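Local coordinates for protein transcriptional regulator, LacI family (Burkholderia phymatum, PDB 2RGY) that probably acts as a LacI-family transcriptional regulator, with a periplasmic-binding-protein-like domain likely to sense a sugar or related small effector and control DNA binding, at residues A[24-27]-A[28-32]; A[77-80]-A[81-84]; A[252-255]-A[256-260]. One frame throughout, in Å; residues are numbered along the deposited sequence.

Along the chain the three contacts come in the order 1, 2, 3, each a local set of interactions, and all belong to the lobe built around the parallel sheet 10-14, 40-44, 70-73, 93-96 and 107-108. Contact 1 lies within helix 21-36, contact 2 opens helix 80-89, and contact 3 ends helix 244-260, which returns from the second lobe to pack against this sheet. Contacts 1 and 3 have centres about 15 Å apart and touch where Thr30 packs on Val252; contact 2 is separate, its nearest atoms about 12 Å from either. The two touching helices thus tie an early and a late part of the chain into one lobe, while contact 1 also meets the second subunit.

Contact 1 (A[24-27]-A[28-32])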
ATOM      1  N   GLY A  24      -1.181  -4.366  -4.142  1.00 19.68           N
ATOM      2  CA  GLY A  24      -1.001  -5.271  -3.022  1.00 18.99           C
ATOM      3  C   GLY A  24      -1.927  -6.467  -3.178  1.00 19.46           C
ATOM      4  O   GLY A  24      -1.567  -7.598  -2.851  1.00 18.57           O
ATOM      5  N   THR A  25      -3.130  -6.215  -3.684  1.00 18.28           N
ATOM      6  CA  THR A  25      -4.119  -7.272  -3.896  1.00 20.46           C
ATOM      7  C   THR A  25      -3.617  -8.290  -4.915  1.00 18.78           C
ATOM      8  O   THR A  25      -3.773  -9.497  -4.745  1.00 17.05           O
ATOM      9  CB  THR A  25      -5.445  -6.679  -4.414  1.00 21.52           C
ATOM     10  OG1 THR A  25      -5.930  -5.723  -3.462  1.00 24.61           O
ATOM     11  CG2 THR A  25      -6.487  -7.778  -4.614  1.00 21.81           C
ATOM     12  N   ILE A  26      -3.015  -7.780  -5.982  1.00 18.24           N
ATOM     13  CA  ILE A  26      -2.485  -8.624  -7.040  1.00 17.62           C
ATOM     14  C   ILE A  26      -1.342  -9.468  -6.499  1.00 18.11           C
ATOM     15  O   ILE A  26      -1.261 -10.659  -6.790  1.00 17.52           O
ATOM     16  CB  ILE A  26      -2.000  -7.757  -8.209  1.00 17.99           C
ATOM     17  CG1 ILE A  26      -3.188  -6.997  -8.797  1.00 17.85           C
ATOM     18  CG2 ILE A  26      -1.340  -8.608  -9.275  1.00 16.61           C
ATOM     19  CD1 ILE A  26      -2.797  -5.962  -9.813  1.00 20.26           C
ATOM     20  N   LEU A  27      -0.474  -8.852  -5.702  1.00 17.52           N
ATOM     21  CA  LEU A  27       0.656  -9.564  -5.113  1.00 18.28           C
ATOM     22  C   LEU A  27       0.152 -10.642  -4.161  1.00 18.76           C
ATOM     23  O   LEU A  27       0.620 -11.783  -4.189  1.00 17.06           O
ATOM     24  CB  LEU A  27       1.558  -8.602  -4.330  1.00 21.61           C
ATOM     25  CG  LEU A  27       2.118  -7.382  -5.070  1.00 23.53           C
ATOM     26  CD1 LEU A  27       2.870  -6.512  -4.091  1.00 25.15           C
ATOM     27  CD2 LEU A  27       3.026  -7.829  -6.206  1.00 24.03           C
ATOM     28  N   LYS A  28      -0.802 -10.277  -3.310  1.00 17.26           N
ATOM     29  CA  LYS A  28      -1.335 -11.224  -2.342  1.00 18.63           C
ATOM     30  C   LYS A  28      -1.964 -12.445  -3.007  1.00 18.35           C
ATOM     31  O   LYS A  28      -1.626 -13.571  -2.659  1.00 18.28           O
ATOM     32  CB  LYS A  28      -2.359 -10.536  -1.433  1.00 20.52           C
ATOM     33  CG  LYS A  28      -3.003 -11.448  -0.385  1.00 23.65           C
ATOM     34  CD  LYS A  28      -4.030 -10.663   0.450  1.00 28.86           C
ATOM     35  CE  LYS A  28      -4.862 -11.573   1.363  1.00 33.16           C
ATOM     36  NZ  LYS A  28      -5.972 -10.821   2.062  1.00 33.23           N
ATOM     37  N   GLN A  29      -2.870 -12.223  -3.956  1.00 18.37           N
ATOM     38  CA  GLN A  29      -3.532 -13.325  -4.653  1.00 19.27           C
ATOM     39  C   GLN A  29      -2.565 -14.207  -5.430  1.00 17.97           C
ATOM     40  O   GLN A  29      -2.749 -15.415  -5.491  1.00 17.73           O
ATOM     41  CB  GLN A  29      -4.595 -12.813  -5.622  1.00 19.49           C
ATOM     42  CG  GLN A  29      -5.872 -12.351  -4.966  1.00 25.62           C
ATOM     43  CD  GLN A  29      -6.441 -13.383  -4.014  1.00 23.80           C
ATOM     44  OE1 GLN A  29      -6.609 -14.550  -4.362  1.00 25.93           O
ATOM     45  NE2 GLN A  29      -6.736 -12.953  -2.804  1.00 28.32           N
ATOM     46  N   THR A  30      -1.548 -13.607  -6.043  1.00 17.32           N
ATOM     47  CA  THR A  30      -0.583 -14.393  -6.800  1.00 18.20           C
ATOM     48  C   THR A  30       0.174 -15.290  -5.818  1.00 18.86           C
ATOM     49  O   THR A  30       0.300 -16.492  -6.037  1.00 20.60           O
ATOM     50  CB  THR A  30       0.418 -13.487  -7.560  1.00 20.16           C
ATOM     51  OG1 THR A  30      -0.297 -12.571  -8.399  1.00 17.87           O
ATOM     52  CG2 THR A  30       1.343 -14.330  -8.431  1.00 20.29           C
ATOM     53  N   ASP A  31       0.664 -14.702  -4.730  1.00 20.46           N
ATOM     54  CA  ASP A  31       1.399 -15.445  -3.703  1.00 22.33           C
ATOM     55  C   ASP A  31       0.541 -16.592  -3.168  1.00 21.82           C
ATOM     56  O   ASP A  31       1.011 -17.716  -3.007  1.00 23.65           O
ATOM     57  CB  ASP A  31       1.795 -14.496  -2.556  1.00 24.47           C
ATOM     58  CG  ASP A  31       2.450 -15.220  -1.376  1.00 27.46           C
ATOM     59  OD1 ASP A  31       3.322 -16.086  -1.603  1.00 27.73           O
ATOM     60  OD2 ASP A  31       2.109 -14.906  -0.210  1.00 30.43           O
ATOM     61  N   LEU A  32      -0.726 -16.283  -2.924  1.00 21.90           N
ATOM     62  CA  LEU A  32      -1.709 -17.222  -2.395  1.00 22.85           C
ATOM     63  C   LEU A  32      -1.928 -18.451  -3.277  1.00 21.71           C
ATOM     64  O   LEU A  32      -1.824 -19.589  -2.811  1.00 20.37           O
ATOM     65  CB  LEU A  32      -3.033 -16.479  -2.198  1.00 25.97           C
ATOM     66  CG  LEU A  32      -3.887 -16.742  -0.961  1.00 29.40           C
ATOM     67  CD1 LEU A  32      -3.001 -16.802   0.270  1.00 30.49           C
ATOM     68  CD2 LEU A  32      -4.933 -15.623  -0.811  1.00 30.29           C
TER
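Ile26 and Thr30 lie side by side one turn apart and point the same way on helix 21-36, the helix of the beta-alpha-beta unit formed with strands 10-14 and 40-44. The methyl CG2 of Ile26 comes to 4.2 Å from OG1 of Thr30, but the closer link is polar. With OG1 anti to its own carbonyl carbon (chi1 -56°), the Thr30 hydroxyl folds back along the helix and donates to the carbonyl oxygen of Ile26, a common way for a buried helical threonine to satisfy its hydroxyl. Gln29 instead lays its aliphatic stem over the preceding turn, CB and CG each 3.5 Å from Thr25 O, whereas the extended chain of Lys28 leads away from that turn.

Leu27 turns to the strands, meeting Leu13 and Val43. Ile26 meets Thr248 of helix 244-260, and Thr30 reaches both Val252 of that helix and Leu13 and Val41 of the strands. Asp31 forms a salt bridge with Arg35 and accepts a weak hydrogen bond from the backbone N of Thr45 of the second subunit. Ile26 O is held by two donors that approach from opposite faces of its carbonyl plane: Thr30 N at 3.1 Å and Thr30 OG1 at 2.7 Å.

Contact 2 (A[77-80]-A[81-84]); sequences DLHD and EDLD
The imidazole of His79 and the carboxylate of Asp82 run side by side in the same direction, their planes 35° apart. Asp82 OD2 lies obliquely to the ring, 4.2 Å from His79 CG, and packs more closely against the ring's stem, at 3.6 Å from His79 CB. His79 ND1 makes a weak hydrogen bond back along the loop to Asp77 O. The two residues are joined first by a backbone-to-side-chain bond: His79 N donates to Asp82 OD2 over 2.8 Å, almost straight at 172°, and meets the carboxylate from above its plane.

His79 is the N-cap of helix 80-89 and Asp82 its N3 residue. The bond is therefore the half of a capping box in which the N3 side chain receives the N-cap N-H. Placing CG beside its own backbone N (chi1 -60°) turns the Asp82 carboxylate back over the first turn, toward the cap. Asp82 N in turn reaches His79 O at 2.7 Å, so the cap and the third helical residue are joined in both directions. A carboxylate here would also be expected to interact favourably with the positive end of the helix dipole.

Behind the cap, Leu78 CB meets Leu83 CD1 at 3.8 Å, the two leucines passing at a slant. This apolar pair spans the cap as a hydrophobic staple does, linking the residue just before the N-cap to the fourth residue of the helix.

Two arginines fasten the cap. Arg53 of helix 52-65 forms salt bridges with Glu81 and Asp82, and Arg98, in the loop after strand 93-96, binds Asp80 and Leu78 O. Leu78 packs on Ala56 and Leu57 of helix 52-65, so the loop leaving strand 70-73 enters helix 80-89 between helix 52-65 and the Arg98 loop.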
ATOM      1  N   ASP A  77       1.864   0.829 -19.131  1.00 24.48           N
ATOM      2  CA  ASP A  77       2.922   1.584 -19.809  1.00 25.23           C
ATOM      3  C   ASP A  77       3.393   0.829 -21.051  1.00 25.59           C
ATOM      4  O   ASP A  77       3.937   1.419 -21.983  1.00 25.31           O
ATOM      5  CB  ASP A  77       4.125   1.792 -18.882  1.00 27.00           C
ATOM      6  CG  ASP A  77       3.824   2.726 -17.730  1.00 29.97           C
ATOM      7  OD1 ASP A  77       3.636   3.932 -17.977  1.00 31.50           O
ATOM      8  OD2 ASP A  77       3.778   2.260 -16.572  1.00 29.55           O
ATOM      9  N   LEU A  78       3.205  -0.487 -21.049  1.00 24.65           N
ATOM     10  CA  LEU A  78       3.607  -1.294 -22.191  1.00 24.45           C
ATOM     11  C   LEU A  78       2.659  -1.018 -23.350  1.00 25.72           C
ATOM     12  O   LEU A  78       1.493  -0.692 -23.144  1.00 26.36           O
ATOM     13  CB  LEU A  78       3.553  -2.785 -21.850  1.00 23.71           C
ATOM     14  CG  LEU A  78       4.500  -3.353 -20.788  1.00 23.32           C
ATOM     15  CD1 LEU A  78       4.127  -4.803 -20.549  1.00 23.00           C
ATOM     16  CD2 LEU A  78       5.959  -3.256 -21.256  1.00 22.19           C
ATOM     17  N   HIS A  79       3.163  -1.137 -24.568  1.00 27.21           N
ATOM     18  CA  HIS A  79       2.329  -0.927 -25.744  1.00 29.71           C
ATOM     19  C   HIS A  79       1.914  -2.298 -26.229  1.00 28.45           C
ATOM     20  O   HIS A  79       2.609  -3.277 -25.969  1.00 27.99           O
ATOM     21  CB  HIS A  79       3.112  -0.197 -26.832  1.00 32.92           C
ATOM     22  CG  HIS A  79       3.301   1.257 -26.550  1.00 37.28           C
ATOM     23  ND1 HIS A  79       3.285   1.770 -25.271  1.00 38.84           N
ATOM     24  CD2 HIS A  79       3.558   2.301 -27.372  1.00 38.68           C
ATOM     25  CE1 HIS A  79       3.527   3.068 -25.316  1.00 40.21           C
ATOM     26  NE2 HIS A  79       3.696   3.414 -26.580  1.00 40.48           N
ATOM     27  N   ASP A  80       0.794  -2.376 -26.937  1.00 27.85           N
ATOM     28  CA  ASP A  80       0.324  -3.670 -27.412  1.00 28.38           C
ATOM     29  C   ASP A  80       1.431  -4.479 -28.088  1.00 28.20           C
ATOM     30  O   ASP A  80       1.547  -5.679 -27.861  1.00 26.21           O
ATOM     31  CB  ASP A  80      -0.871  -3.489 -28.363  1.00 30.23           C
ATOM     32  CG  ASP A  80      -2.133  -3.005 -27.645  1.00 31.70           C
ATOM     33  OD1 ASP A  80      -2.066  -2.687 -26.439  1.00 33.19           O
ATOM     34  OD2 ASP A  80      -3.205  -2.936 -28.287  1.00 33.04           O
ATOM     35  N   GLU A  81       2.253  -3.823 -28.902  1.00 27.97           N
ATOM     36  CA  GLU A  81       3.331  -4.515 -29.607  1.00 29.78           C
ATOM     37  C   GLU A  81       4.322  -5.169 -28.635  1.00 30.19           C
ATOM     38  O   GLU A  81       4.959  -6.179 -28.966  1.00 29.58           O
ATOM     39  CB  GLU A  81       4.063  -3.541 -30.558  1.00 31.95           C
ATOM     40  CG  GLU A  81       5.170  -2.702 -29.923  1.00 36.72           C
ATOM     41  CD  GLU A  81       5.675  -1.565 -30.823  1.00 39.49           C
ATOM     42  OE1 GLU A  81       5.601  -1.683 -32.075  1.00 40.72           O
ATOM     43  OE2 GLU A  81       6.159  -0.550 -30.270  1.00 40.12           O
ATOM     44  N   ASP A  82       4.446  -4.599 -27.436  1.00 29.13           N
ATOM     45  CA  ASP A  82       5.344  -5.149 -26.430  1.00 29.19           C
ATOM     46  C   ASP A  82       4.785  -6.467 -25.912  1.00 28.01           C
ATOM     47  O   ASP A  82       5.530  -7.419 -25.700  1.00 27.13           O
ATOM     48  CB  ASP A  82       5.533  -4.164 -25.269  1.00 29.37           C
ATOM     49  CG  ASP A  82       6.129  -2.850 -25.723  1.00 30.34           C
ATOM     50  OD1 ASP A  82       6.934  -2.885 -26.679  1.00 30.80           O
ATOM     51  OD2 ASP A  82       5.804  -1.796 -25.132  1.00 27.23           O
ATOM     52  N   LEU A  83       3.470  -6.521 -25.713  1.00 27.89           N
ATOM     53  CA  LEU A  83       2.838  -7.746 -25.235  1.00 28.68           C
ATOM     54  C   LEU A  83       3.137  -8.917 -26.186  1.00 29.11           C
ATOM     55  O   LEU A  83       3.418 -10.029 -25.737  1.00 27.36           O
ATOM     56  CB  LEU A  83       1.326  -7.534 -25.102  1.00 29.02           C
ATOM     57  CG  LEU A  83       0.752  -6.843 -23.852  1.00 30.36           C
ATOM     58  CD1 LEU A  83       1.622  -5.705 -23.377  1.00 30.08           C
ATOM     59  CD2 LEU A  83      -0.644  -6.344 -24.192  1.00 32.02           C
ATOM     60  N   ASP A  84       3.090  -8.657 -27.494  1.00 29.60           N
ATOM     61  CA  ASP A  84       3.359  -9.683 -28.510  1.00 30.81           C
ATOM     62  C   ASP A  84       4.807 -10.166 -28.510  1.00 30.31           C
ATOM     63  O   ASP A  84       5.083 -11.353 -28.706  1.00 29.85           O
ATOM     64  CB  ASP A  84       3.008  -9.148 -29.903  1.00 32.77           C
ATOM     65  CG  ASP A  84       1.531  -8.874 -30.059  1.00 34.96           C
ATOM     66  OD1 ASP A  84       0.732  -9.803 -29.827  1.00 37.80           O
ATOM     67  OD2 ASP A  84       1.167  -7.733 -30.413  1.00 37.37           O
TER

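Contact 3 (A[252-255]-A[256-260]); sequences VRWL and INQCY
Gln258 lays its carboxamide over one face of the Trp254 indole, the two planes only 15° apart, stacked on the residue one helical turn earlier. NE2 sits 3.6 Å above the indole plane, offset toward its rim, and CG lies over the six-membered ring, 4.2 Å from its centroid, in a CH-pi contact. The side chain reaches this position by a first torsion pulled away from the staggered value (chi1 -32°) and a bend at chi2, which folds the amide back instead of letting it extend outward.

The fold-back also allows a hydrogen bond: Gln258 NE2 donates to Trp254 O at 3.0 Å, with that oxygen close to the amide plane of Gln258. The same carbonyl receives only a weak backbone bond from Gln258 N, at 3.3 Å, so the side-chain amide supplements the helical bond near the end of helix 244-260.

The apolar contacts lie between other side chains. Val252 CG1 touches Ile256 CD1 at 3.8 Å, the two side chains crossing at an angle, and Leu255 CD1 approaches Cys259 SG at 4.2 Å. Leu255 and Ile256 both reach Ile11 of strand 10-14, while Val252 and Ile256 meet Glu33 of helix 21-36; this helix from late in the chain thereby covers part of the first lobe. Glu33 also forms a salt bridge with Arg253, adding a charged tie between the two helices.

Arg268 makes a cation-pi contact with Trp254, so the indole serves both a charged group and an amide. The bent shape of Gln258, with its displaced first torsion, is probably paid for by stacking on the ring and by donation to the carbonyl of the same tryptophan.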
ATOM      1  N   VAL A 252      -4.160 -16.160 -12.448  1.00 16.60           N
ATOM      2  CA  VAL A 252      -3.063 -16.968 -11.941  1.00 15.96           C
ATOM      3  C   VAL A 252      -3.383 -18.464 -11.992  1.00 17.52           C
ATOM      4  O   VAL A 252      -2.501 -19.272 -12.256  1.00 16.65           O
ATOM      5  CB  VAL A 252      -2.683 -16.546 -10.510  1.00 15.06           C
ATOM      6  CG1 VAL A 252      -1.594 -17.450  -9.972  1.00 16.21           C
ATOM      7  CG2 VAL A 252      -2.192 -15.100 -10.518  1.00 16.69           C
ATOM      8  N   ARG A 253      -4.637 -18.834 -11.744  1.00 17.27           N
ATOM      9  CA  ARG A 253      -5.026 -20.242 -11.810  1.00 17.01           C
ATOM     10  C   ARG A 253      -4.901 -20.751 -13.246  1.00 17.40           C
ATOM     11  O   ARG A 253      -4.424 -21.863 -13.479  1.00 17.57           O
ATOM     12  CB  ARG A 253      -6.457 -20.428 -11.309  1.00 17.13           C
ATOM     13  CG  ARG A 253      -6.559 -20.355  -9.796  1.00 16.60           C
ATOM     14  CD  ARG A 253      -7.986 -20.531  -9.312  1.00 19.77           C
ATOM     15  NE  ARG A 253      -8.034 -20.621  -7.856  1.00 20.83           N
ATOM     16  CZ  ARG A 253      -9.151 -20.698  -7.144  1.00 23.49           C
ATOM     17  NH1 ARG A 253     -10.329 -20.690  -7.751  1.00 21.05           N
ATOM     18  NH2 ARG A 253      -9.087 -20.793  -5.826  1.00 25.04           N
ATOM     19  N   TRP A 254      -5.319 -19.929 -14.203  1.00 14.71           N
ATOM     20  CA  TRP A 254      -5.236 -20.281 -15.614  1.00 17.32           C
ATOM     21  C   TRP A 254      -3.780 -20.575 -15.959  1.00 18.32           C
ATOM     22  O   TRP A 254      -3.478 -21.569 -16.619  1.00 17.74           O
ATOM     23  CB  TRP A 254      -5.735 -19.127 -16.482  1.00 15.69           C
ATOM     24  CG  TRP A 254      -5.690 -19.418 -17.952  1.00 16.76           C
ATOM     25  CD1 TRP A 254      -6.590 -20.158 -18.665  1.00 17.47           C
ATOM     26  CD2 TRP A 254      -4.687 -18.991 -18.886  1.00 17.10           C
ATOM     27  NE1 TRP A 254      -6.209 -20.218 -19.989  1.00 19.01           N
ATOM     28  CE2 TRP A 254      -5.041 -19.510 -20.150  1.00 18.69           C
ATOM     29  CE3 TRP A 254      -3.518 -18.220 -18.780  1.00 16.55           C
ATOM     30  CZ2 TRP A 254      -4.268 -19.286 -21.305  1.00 17.44           C
ATOM     31  CZ3 TRP A 254      -2.746 -17.993 -19.930  1.00 15.98           C
ATOM     32  CH2 TRP A 254      -3.128 -18.526 -21.172  1.00 17.94           C
ATOM     33  N   LEU A 255      -2.885 -19.710 -15.488  1.00 16.86           N
ATOM     34  CA  LEU A 255      -1.457 -19.863 -15.741  1.00 17.71           C
ATOM     35  C   LEU A 255      -0.914 -21.123 -15.069  1.00 17.78           C
ATOM     36  O   LEU A 255      -0.123 -21.859 -15.652  1.00 18.32           O
ATOM     37  CB  LEU A 255      -0.711 -18.624 -15.235  1.00 16.92           C
ATOM     38  CG  LEU A 255       0.790 -18.546 -15.511  1.00 18.18           C
ATOM     39  CD1 LEU A 255       1.025 -18.582 -17.017  1.00 18.87           C
ATOM     40  CD2 LEU A 255       1.367 -17.274 -14.896  1.00 14.41           C
ATOM     41  N   ILE A 256      -1.349 -21.375 -13.844  1.00 16.75           N
ATOM     42  CA  ILE A 256      -0.894 -22.549 -13.117  1.00 18.02           C
ATOM     43  C   ILE A 256      -1.330 -23.832 -13.843  1.00 17.62           C
ATOM     44  O   ILE A 256      -0.576 -24.803 -13.894  1.00 18.89           O
ATOM     45  CB  ILE A 256      -1.396 -22.502 -11.641  1.00 18.38           C
ATOM     46  CG1 ILE A 256      -0.657 -21.372 -10.900  1.00 18.00           C
ATOM     47  CG2 ILE A 256      -1.156 -23.834 -10.946  1.00 17.38           C
ATOM     48  CD1 ILE A 256      -1.054 -21.188  -9.442  1.00 18.12           C
ATOM     49  N   ASN A 257      -2.524 -23.822 -14.436  1.00 18.03           N
ATOM     50  CA  ASN A 257      -3.012 -24.978 -15.193  1.00 19.88           C
ATOM     51  C   ASN A 257      -2.015 -25.315 -16.311  1.00 21.23           C
ATOM     52  O   ASN A 257      -1.577 -26.457 -16.462  1.00 22.10           O
ATOM     53  CB  ASN A 257      -4.374 -24.672 -15.836  1.00 19.60           C
ATOM     54  CG  ASN A 257      -5.533 -24.771 -14.859  1.00 20.89           C
ATOM     55  OD1 ASN A 257      -6.683 -24.520 -15.226  1.00 22.13           O
ATOM     56  ND2 ASN A 257      -5.243 -25.140 -13.619  1.00 16.83           N
ATOM     57  N   GLN A 258      -1.664 -24.301 -17.093  1.00 23.34           N
ATOM     58  CA  GLN A 258      -0.746 -24.461 -18.212  1.00 25.22           C
ATOM     59  C   GLN A 258       0.656 -24.882 -17.770  1.00 24.71           C
ATOM     60  O   GLN A 258       1.309 -25.682 -18.446  1.00 25.68           O
ATOM     61  CB  GLN A 258      -0.628 -23.146 -18.991  1.00 26.89           C
ATOM     62  CG  GLN A 258      -1.878 -22.281 -19.020  1.00 31.01           C
ATOM     63  CD  GLN A 258      -3.020 -22.901 -19.801  1.00 33.65           C
ATOM     64  OE1 GLN A 258      -2.878 -23.212 -20.984  1.00 34.62           O
ATOM     65  NE2 GLN A 258      -4.171 -23.067 -19.146  1.00 32.33           N
ATOM     66  N   CYS A 259       1.109 -24.344 -16.640  1.00 23.12           N
ATOM     67  CA  CYS A 259       2.447 -24.614 -16.120  1.00 23.41           C
ATOM     68  C   CYS A 259       2.645 -25.874 -15.300  1.00 25.24           C
ATOM     69  O   CYS A 259       3.610 -26.613 -15.518  1.00 25.23           O
ATOM     70  CB  CYS A 259       2.928 -23.455 -15.248  1.00 23.40           C
ATOM     71  SG  CYS A 259       3.354 -21.942 -16.092  1.00 24.52           S
ATOM     72  N   TYR A 260       1.740 -26.113 -14.353  1.00 24.18           N
ATOM     73  CA  TYR A 260       1.891 -27.248 -13.464  1.00 23.04           C
ATOM     74  C   TYR A 260       0.875 -28.382 -13.506  1.00 23.50           C
ATOM     75  O   TYR A 260       0.901 -29.256 -12.639  1.00 25.91           O
ATOM     76  CB  TYR A 260       2.020 -26.730 -12.035  1.00 20.67           C
ATOM     77  CG  TYR A 260       3.049 -25.625 -11.890  1.00 19.21           C
ATOM     78  CD1 TYR A 260       4.386 -25.850 -12.197  1.00 20.52           C
ATOM     79  CD2 TYR A 260       2.690 -24.361 -11.421  1.00 18.96           C
ATOM     80  CE1 TYR A 260       5.344 -24.851 -12.039  1.00 22.16           C
ATOM     81  CE2 TYR A 260       3.641 -23.356 -11.258  1.00 20.20           C
ATOM     82  CZ  TYR A 260       4.968 -23.607 -11.568  1.00 19.44           C
ATOM     83  OH  TYR A 260       5.927 -22.632 -11.388  1.00 19.85           O
TER